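PDB 6A34: putative methylthioribose-1-phosphate isomerase from Pyrococcus horikoshii OT3, which probably catalyses the interconversion of 5-methylthioribose 1-phosphate and 5-methylthioribulose 1-phosphate in the methionine salvage pathway. Local coordinates for residues T201-L205 against E303-G308; I163-C167 against K258-L264; L32-F36 against R209-W213. One frame throughout, in Å; residues are numbered along the deposited sequence.

Interaction 1 (T201-L205 against E303-G308)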
loop_
_atom_site.group_PDB
_atom_site.type_symbol
_atom_site.label_atom_id
_atom_site.label_comp_id
_atom_site.label_asym_id
_atom_site.label_seq_id
_atom_site.Cartn_x
_atom_site.Cartn_y
_atom_site.Cartn_z
ATOM N N THR A 201 -0.029 6.043 0.703
ATOM C CA THR A 201 -0.352 5.876 2.133
ATOM C C THR A 201 -1.759 5.306 2.370
ATOM O O THR A 201 -2.671 5.976 2.906
ATOM C CB THR A 201 -0.149 7.183 2.908
ATOM O OG1 THR A 201 1.044 7.820 2.446
ATOM C CG2 THR A 201 -0.013 6.932 4.395
ATOM N N ARG A 202 -1.915 4.035 2.007
ATOM C CA ARG A 202 -3.072 3.243 2.347
ATOM C C ARG A 202 -3.098 3.062 3.863
ATOM O O ARG A 202 -2.049 3.111 4.497
ATOM C CB ARG A 202 -3.025 1.870 1.658
ATOM C CG ARG A 202 -3.550 1.853 0.227
ATOM C CD ARG A 202 -5.061 1.999 0.125
ATOM N NE ARG A 202 -5.768 0.816 0.575
ATOM C CZ ARG A 202 -7.075 0.757 0.780
ATOM N NH1 ARG A 202 -7.801 1.867 0.751
ATOM N NH2 ARG A 202 -7.627 -0.420 1.021
ATOM N N PRO A 203 -4.289 2.849 4.433
ATOM C CA PRO A 203 -5.545 2.760 3.702
ATOM C C PRO A 203 -6.231 4.090 3.348
ATOM O O PRO A 203 -7.064 4.124 2.438
ATOM C CB PRO A 203 -6.499 2.018 4.648
ATOM C CG PRO A 203 -5.864 2.137 6.016
ATOM C CD PRO A 203 -4.388 2.145 5.712
ATOM N N VAL A 204 -5.927 5.174 4.075
ATOM C CA VAL A 204 -6.735 6.396 3.983
ATOM C C VAL A 204 -6.345 7.212 2.729
ATOM O O VAL A 204 -7.147 7.981 2.267
ATOM C CB VAL A 204 -6.672 7.201 5.311
ATOM C CG1 VAL A 204 -7.447 8.510 5.246
ATOM C CG2 VAL A 204 -7.201 6.396 6.493
ATOM N N LEU A 205 -5.127 7.032 2.206
ATOM C CA LEU A 205 -4.620 7.565 0.895
ATOM C C LEU A 205 -4.402 9.082 0.910
ATOM O O LEU A 205 -4.535 9.752 -0.122
ATOM C CB LEU A 205 -5.542 7.160 -0.267
ATOM C CG LEU A 205 -5.529 5.664 -0.575
ATOM C CD1 LEU A 205 -6.815 5.262 -1.274
ATOM C CD2 LEU A 205 -4.309 5.269 -1.410
ATOM N N GLU A 303 -12.143 1.133 5.972
ATOM C CA GLU A 303 -11.016 1.829 5.383
ATOM C C GLU A 303 -10.127 0.876 4.558
ATOM O O GLU A 303 -9.503 1.317 3.620
ATOM C CB GLU A 303 -10.159 2.492 6.458
ATOM C CG GLU A 303 -10.832 3.634 7.191
ATOM C CD GLU A 303 -9.874 4.327 8.163
ATOM O OE1 GLU A 303 -8.815 3.737 8.492
ATOM O OE2 GLU A 303 -10.182 5.452 8.590
ATOM N N VAL A 304 -10.090 -0.422 4.894
ATOM C CA VAL A 304 -9.278 -1.416 4.123
ATOM C C VAL A 304 -10.116 -2.142 3.042
ATOM O O VAL A 304 -9.575 -2.475 1.976
ATOM C CB VAL A 304 -8.596 -2.416 5.074
ATOM C CG1 VAL A 304 -7.893 -3.529 4.319
ATOM C CG2 VAL A 304 -7.620 -1.712 6.026
ATOM N N LEU A 305 -11.394 -2.430 3.337
ATOM C CA LEU A 305 -12.284 -3.187 2.448
ATOM C C LEU A 305 -12.645 -2.316 1.246
ATOM O O LEU A 305 -12.916 -2.858 0.198
ATOM C CB LEU A 305 -13.554 -3.625 3.187
ATOM C CG LEU A 305 -13.325 -4.551 4.374
ATOM C CD1 LEU A 305 -14.611 -4.763 5.135
ATOM C CD2 LEU A 305 -12.737 -5.885 3.947
ATOM N N THR A 306 -12.671 -0.990 1.453
ATOM C CA THR A 306 -12.846 -0.016 0.404
ATOM C C THR A 306 -11.552 0.781 0.177
ATOM O O THR A 306 -10.663 0.877 1.031
ATOM C CB THR A 306 -14.022 0.929 0.683
ATOM O OG1 THR A 306 -13.636 1.826 1.720
ATOM C CG2 THR A 306 -15.299 0.223 1.092
ATOM N N CYS A 307 -11.478 1.331 -1.032
ATOM C CA CYS A 307 -10.396 2.104 -1.550
ATOM C C CYS A 307 -11.010 3.228 -2.388
ATOM O O CYS A 307 -11.562 2.957 -3.456
ATOM C CB CYS A 307 -9.520 1.213 -2.413
ATOM S SG CYS A 307 -7.886 1.923 -2.724
ATOM N N GLY A 308 -10.984 4.460 -1.866
ATOM C CA GLY A 308 -11.879 5.491 -2.340
ATOM C C GLY A 308 -13.314 5.019 -2.181
ATOM O O GLY A 308 -13.645 4.402 -1.174
#
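The loop that leads from strand 193-199 into helix 206-217 meets the C-terminal end of helix 302-305 here, at the subunit interface, and Arg202 reaches across to Val304 and Thr306. Its guanidinium turns its edge to the carbonyls of these two residues. Arg202 NH1 donates to Thr306 O at 3.0 Å, with an N-H...O angle of 155°. The acceptor lies almost in the guanidinium plane, and the bond uses a lone pair of the carbonyl. NH2 adds weak bonds to the same oxygen and to Val304 O. Bends at chi2 and chi3 (-72° and -71°) turn the arginine chain back, and its guanidinium lies between Pro203 CB and Cys307 SG. Cys307 SG is 3.5 Å from Arg202 NH1. The site belongs to the dimer interface: Cys307 forms a disulfide with Cys307 of the second subunit, and Arg202 NE makes a salt bridge to Glu200 of that subunit. With an alanine at Arg202, Thr306 O would probably lose these donors and Glu200 of the second subunit its salt-bridge partner. Pro203, which follows a cis peptide bond, sets Pro203 CB 3.3 Å from Glu303 O and 4.1 Å from Val304 CG2. Val204 CG2 rests 3.7 Å from Glu303 OE1, an oxygen that also accepts from Asn320 ND2. Leu205 CD1 packs on Cys307 SG at 3.8 Å.

Interaction 2 (I163-C167 against K258-L264)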
loop_
_atom_site.group_PDB
_atom_site.type_symbol
_atom_site.label_atom_id
_atom_site.label_comp_id
_atom_site.label_asym_id
_atom_site.label_seq_id
_atom_site.Cartn_x
_atom_site.Cartn_y
_atom_site.Cartn_z
ATOM N N ILE A 163 13.997 13.307 -2.207
ATOM C CA ILE A 163 13.434 13.092 -0.894
ATOM C C ILE A 163 12.179 12.227 -1.025
ATOM O O ILE A 163 11.455 12.361 -1.992
ATOM C CB ILE A 163 13.063 14.436 -0.253
ATOM C CG1 ILE A 163 14.224 15.431 -0.304
ATOM C CG2 ILE A 163 12.543 14.191 1.154
ATOM C CD1 ILE A 163 15.500 14.917 0.336
ATOM N N LEU A 164 11.907 11.404 -0.010
ATOM C CA LEU A 164 10.672 10.562 0.020
ATOM C C LEU A 164 9.912 10.846 1.323
ATOM O O LEU A 164 10.485 11.063 2.372
ATOM C CB LEU A 164 11.104 9.113 -0.261
ATOM C CG LEU A 164 10.330 7.867 0.192
ATOM C CD1 LEU A 164 9.128 8.084 1.077
ATOM C CD2 LEU A 164 9.987 6.963 -0.982
ATOM N N THR A 165 8.597 10.927 1.214
ATOM C CA THR A 165 7.759 11.134 2.382
ATOM C C THR A 165 6.524 10.245 2.278
ATOM O O THR A 165 6.369 9.442 1.330
ATOM C CB THR A 165 7.425 12.619 2.581
ATOM O OG1 THR A 165 6.916 12.862 3.897
ATOM C CG2 THR A 165 6.446 13.137 1.564
ATOM N N HIS A 166 5.711 10.370 3.331
ATOM C CA HIS A 166 4.656 9.486 3.674
ATOM C C HIS A 166 3.501 10.312 4.234
ATOM O O HIS A 166 3.711 11.273 4.979
ATOM C CB HIS A 166 5.195 8.467 4.684
ATOM C CG HIS A 166 4.368 7.228 4.825
ATOM N ND1 HIS A 166 4.432 6.198 3.921
ATOM C CD2 HIS A 166 3.484 6.832 5.766
ATOM C CE1 HIS A 166 3.618 5.220 4.296
ATOM N NE2 HIS A 166 3.028 5.576 5.424
ATOM N N CYS A 167 2.282 9.905 3.897
ATOM C CA CYS A 167 1.063 10.519 4.403
ATOM C C CYS A 167 0.962 11.969 3.927
ATOM O O CYS A 167 1.461 12.293 2.842
ATOM C CB CYS A 167 0.962 10.450 5.926
ATOM S SG CYS A 167 -0.769 10.468 6.473
ATOM N N LYS A 258 1.629 7.771 10.950
ATOM C CA LYS A 258 0.750 7.014 10.105
ATOM C C LYS A 258 1.415 5.691 9.752
ATOM O O LYS A 258 2.631 5.652 9.388
ATOM C CB LYS A 258 0.410 7.716 8.783
ATOM C CG LYS A 258 -0.989 7.413 8.255
ATOM C CD LYS A 258 -2.111 7.830 9.222
ATOM C CE LYS A 258 -3.446 8.113 8.562
ATOM N NZ LYS A 258 -4.579 7.984 9.522
ATOM N N ILE A 259 0.571 4.661 9.734
ATOM C CA ILE A 259 0.950 3.295 9.432
ATOM C C ILE A 259 1.797 3.258 8.155
ATOM O O ILE A 259 1.493 3.891 7.123
ATOM C CB ILE A 259 -0.296 2.404 9.332
ATOM C CG1 ILE A 259 0.064 0.921 9.312
ATOM C CG2 ILE A 259 -1.138 2.793 8.127
ATOM C CD1 ILE A 259 0.523 0.385 10.647
ATOM N N GLY A 260 2.920 2.555 8.257
ATOM C CA GLY A 260 3.901 2.500 7.174
ATOM C C GLY A 260 5.204 3.207 7.497
ATOM O O GLY A 260 6.195 2.968 6.841
ATOM N N THR A 261 5.193 4.089 8.496
ATOM C CA THR A 261 6.365 4.875 8.871
ATOM C C THR A 261 7.468 3.938 9.360
ATOM O O THR A 261 8.623 4.068 8.956
ATOM C CB THR A 261 6.007 5.962 9.895
ATOM O OG1 THR A 261 5.056 6.840 9.297
ATOM C CG2 THR A 261 7.206 6.772 10.315
ATOM N N TYR A 262 7.087 2.979 10.214
ATOM C CA TYR A 262 8.003 1.996 10.759
ATOM C C TYR A 262 8.651 1.213 9.621
ATOM O O TYR A 262 9.851 0.983 9.646
ATOM C CB TYR A 262 7.330 1.084 11.797
ATOM C CG TYR A 262 8.199 -0.066 12.235
ATOM C CD1 TYR A 262 9.417 0.160 12.844
ATOM C CD2 TYR A 262 7.819 -1.384 12.021
ATOM C CE1 TYR A 262 10.252 -0.888 13.216
ATOM C CE2 TYR A 262 8.635 -2.440 12.393
ATOM C CZ TYR A 262 9.860 -2.200 12.989
ATOM O OH TYR A 262 10.659 -3.240 13.381
ATOM N N MET A 263 7.855 0.841 8.620
ATOM C CA MET A 263 8.344 0.123 7.410
ATOM C C MET A 263 9.474 0.912 6.731
ATOM O O MET A 263 10.529 0.342 6.378
ATOM C CB MET A 263 7.222 -0.114 6.396
ATOM C CG MET A 263 7.738 -0.720 5.057
ATOM S SD MET A 263 7.802 0.516 3.719
ATOM C CE MET A 263 6.031 0.587 3.468
ATOM N N LEU A 264 9.222 2.207 6.519
ATOM C CA LEU A 264 10.184 3.172 5.922
ATOM C C LEU A 264 11.450 3.294 6.778
ATOM O O LEU A 264 12.544 3.409 6.259
ATOM C CB LEU A 264 9.513 4.549 5.817
ATOM C CG LEU A 264 8.425 4.692 4.758
ATOM C CD1 LEU A 264 7.905 6.127 4.734
ATOM C CD2 LEU A 264 8.948 4.258 3.393
#
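His166, following Thr165 of strand 161-165, reaches to the turn at Lys258-Thr261. CG is anti to the backbone N (chi1 -162°), which carries the ring out to the turn. His166 NE2 donates to Ile259 O at 2.8 Å, in a nearly straight bond of 166°. The acceptor lies close to the ring plane, while the donor is tilted from the carbonyl plane. ND1 is held by Asp199, so both ring nitrogens are engaged and the ring cannot turn easily. Gly260 CA sits 3.6 Å from His166 NE2, where a CB would clash. Leu264, on the first turn of helix 261-270, brings Leu264 CD1 obliquely to the ring, 3.6 Å from His166 ND1. Leu264 CD1 also meets Leu164 CD1 at 4.3 Å. Lys258 lies beside Cys167, with Lys258 CG 3.5 Å from Cys167 SG. Lys258 O accepts from Thr261 OG1 at 2.7 Å and also from Thr261 N. The bond from Thr261 N closes the type II beta turn that leads into the helix, with Gly260 as N-cap; the hydroxyl bond adds to it. The setting is the C-terminal end of a parallel strand in a Rossmann-like sheet, where the predicted transition-state stabilizer Cys167 and the predicted substrate-binding Lys258 stand side by side.

Interaction 3 (L32-F36 against R209-W213)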
loop_
_atom_site.group_PDB
_atom_site.type_symbol
_atom_site.label_atom_id
_atom_site.label_comp_id
_atom_site.label_asym_id
_atom_site.label_seq_id
_atom_site.Cartn_x
_atom_site.Cartn_y
_atom_site.Cartn_z
ATOM N N LEU A 32 -11.255 17.441 -2.114
ATOM C CA LEU A 32 -9.964 17.226 -2.768
ATOM C C LEU A 32 -9.823 15.740 -3.066
ATOM O O LEU A 32 -10.369 14.909 -2.329
ATOM C CB LEU A 32 -8.822 17.733 -1.876
ATOM C CG LEU A 32 -8.729 19.253 -1.740
ATOM C CD1 LEU A 32 -7.681 19.644 -0.714
ATOM C CD2 LEU A 32 -8.451 19.925 -3.077
ATOM N N PRO A 33 -9.120 15.408 -4.153
ATOM C CA PRO A 33 -8.400 16.315 -5.042
ATOM C C PRO A 33 -9.156 16.730 -6.316
ATOM O O PRO A 33 -8.612 17.449 -7.167
ATOM C CB PRO A 33 -7.176 15.473 -5.447
ATOM C CG PRO A 33 -7.754 14.072 -5.539
ATOM C CD PRO A 33 -8.745 14.015 -4.392
ATOM N N LYS A 34 -10.404 16.272 -6.428
ATOM C CA LYS A 34 -11.285 16.523 -7.575
ATOM C C LYS A 34 -11.497 18.036 -7.736
ATOM O O LYS A 34 -11.278 18.599 -8.816
ATOM C CB LYS A 34 -12.571 15.721 -7.346
ATOM C CG LYS A 34 -13.572 15.676 -8.493
ATOM C CD LYS A 34 -14.893 15.051 -8.058
ATOM C CE LYS A 34 -15.674 14.394 -9.177
ATOM N NZ LYS A 34 -16.191 15.382 -10.153
ATOM N N GLU A 35 -11.862 18.698 -6.633
ATOM C CA GLU A 35 -12.248 20.114 -6.620
ATOM C C GLU A 35 -11.577 20.826 -5.442
ATOM O O GLU A 35 -11.577 20.316 -4.314
ATOM C CB GLU A 35 -13.763 20.261 -6.477
ATOM C CG GLU A 35 -14.253 21.699 -6.564
ATOM C CD GLU A 35 -15.732 21.906 -6.239
ATOM O OE1 GLU A 35 -16.424 20.899 -6.022
ATOM O OE2 GLU A 35 -16.182 23.081 -6.195
ATOM N N PHE A 36 -11.061 22.029 -5.723
ATOM C CA PHE A 36 -10.484 22.959 -4.757
ATOM C C PHE A 36 -11.497 24.074 -4.441
ATOM O O PHE A 36 -11.762 24.909 -5.277
ATOM C CB PHE A 36 -9.190 23.540 -5.334
ATOM C CG PHE A 36 -8.487 24.543 -4.459
ATOM C CD1 PHE A 36 -8.565 24.473 -3.075
ATOM C CD2 PHE A 36 -7.727 25.556 -5.018
ATOM C CE1 PHE A 36 -7.901 25.394 -2.277
ATOM C CE2 PHE A 36 -7.069 26.478 -4.216
ATOM C CZ PHE A 36 -7.143 26.383 -2.845
ATOM N N ARG A 209 -4.242 11.741 -2.231
ATOM C CA ARG A 209 -5.434 12.560 -2.263
ATOM C C ARG A 209 -5.102 14.009 -1.886
ATOM O O ARG A 209 -5.687 14.972 -2.422
ATOM C CB ARG A 209 -6.475 11.935 -1.336
ATOM C CG ARG A 209 -7.911 12.281 -1.695
ATOM C CD ARG A 209 -8.982 11.384 -1.089
ATOM N NE ARG A 209 -8.543 10.776 0.146
ATOM C CZ ARG A 209 -8.671 11.334 1.349
ATOM N NH1 ARG A 209 -9.356 12.464 1.486
ATOM N NH2 ARG A 209 -8.099 10.758 2.403
ATOM N N LEU A 210 -4.156 14.163 -0.967
ATOM C CA LEU A 210 -3.884 15.431 -0.312
ATOM C C LEU A 210 -2.459 15.892 -0.653
ATOM O O LEU A 210 -2.312 16.938 -1.304
ATOM C CB LEU A 210 -4.119 15.287 1.192
ATOM C CG LEU A 210 -5.552 14.922 1.563
ATOM C CD1 LEU A 210 -5.731 14.861 3.065
ATOM C CD2 LEU A 210 -6.529 15.904 0.970
ATOM N N SER A 211 -1.431 15.105 -0.296
ATOM C CA SER A 211 -0.065 15.545 -0.535
ATOM C C SER A 211 0.141 15.771 -2.046
ATOM O O SER A 211 0.735 16.799 -2.467
ATOM C CB SER A 211 0.957 14.585 0.051
ATOM O OG SER A 211 1.006 14.665 1.470
ATOM N N ALA A 212 -0.318 14.818 -2.880
ATOM C CA ALA A 212 -0.006 14.878 -4.321
ATOM C C ALA A 212 -0.605 16.186 -4.907
ATOM O O ALA A 212 0.011 16.864 -5.738
ATOM C CB ALA A 212 -0.483 13.621 -5.022
ATOM N N TRP A 213 -1.789 16.554 -4.409
ATOM C CA TRP A 213 -2.509 17.714 -4.815
ATOM C C TRP A 213 -1.773 19.002 -4.405
ATOM O O TRP A 213 -1.432 19.785 -5.266
ATOM C CB TRP A 213 -3.933 17.667 -4.264
ATOM C CG TRP A 213 -4.697 18.853 -4.734
ATOM C CD1 TRP A 213 -5.335 18.976 -5.927
ATOM C CD2 TRP A 213 -4.784 20.131 -4.084
ATOM N NE1 TRP A 213 -5.829 20.241 -6.054
ATOM C CE2 TRP A 213 -5.528 20.971 -4.940
ATOM C CE3 TRP A 213 -4.321 20.647 -2.869
ATOM C CZ2 TRP A 213 -5.815 22.302 -4.625
ATOM C CZ3 TRP A 213 -4.626 21.958 -2.545
ATOM C CH2 TRP A 213 -5.354 22.774 -3.416
HETATM O O HOH W 1 -10.625 14.290 0.157
#
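Trp213, on helix 206-217, is met by Leu32, Pro33 and Phe36 of the loop before strand 38-41. Its CG is anti to the backbone N, and chi2 of 84° turns the indole broadside to Leu32. Leu32 CD2 lies over the six-membered ring of Trp213, 3.8 Å from its centroid and only 17° off the ring normal. This is a CH-pi contact. The two side chains cross at about a right angle. Phe36 also has CG anti to its own N. That torsion brings the phenyl round to the far end of the indole, where the Trp213 edge points at the Phe36 face. The ring centroids are 4.9 Å apart and the planes stand at 60°, an edge-to-face pair. Trp213 CZ2 comes within 3.5 Å of Phe36 CG, and Trp213 CH2 lies over the centre of the phenyl. Pro33, after a cis peptide bond, packs on the helix backbone and on Arg209. Pro33 CD sits unusually close to Arg209 CG, 3.3 Å, a tight fit that should not be pressed. Pro33 CB is 4.0 Å from Trp213 CD1. The Arg209 chain bends at chi3, placing NH1 beside a water. That water accepts from Arg209 NH1 at 2.6 Å and donates to Leu32 O. NH2 of the same arginine bonds Val204 O. Pro314 of the second subunit also packs on Trp213. No direct hydrogen bond joins the two segments, so the contact rests on aromatic and aliphatic packing, with the bridging water as its polar link.

Interactions 1 and 2 are about 15 Å apart between centres, as are interactions 1 and 3, and about 19 Å separate interactions 2 and 3. All three pairs touch. Thr201 OG1 of interaction 1 lies 2.8 Å from Cys167 N of interaction 2, a probable hydrogen bond. Another probable hydrogen bond, Val204 O to Arg209 NH2 at 2.9 Å, ties interaction 1 to interaction 3. A third, between Cys167 O and Ser211 OG at 2.8 Å, joins interaction 2 to helix 206-217. These links lie close to the predicted active site. Side chains of all three contacts, Val204, Cys167 and Arg209, come within about 4 Å of the side chain of Gln206, a predicted substrate-binding residue. Each contact also touches the second subunit.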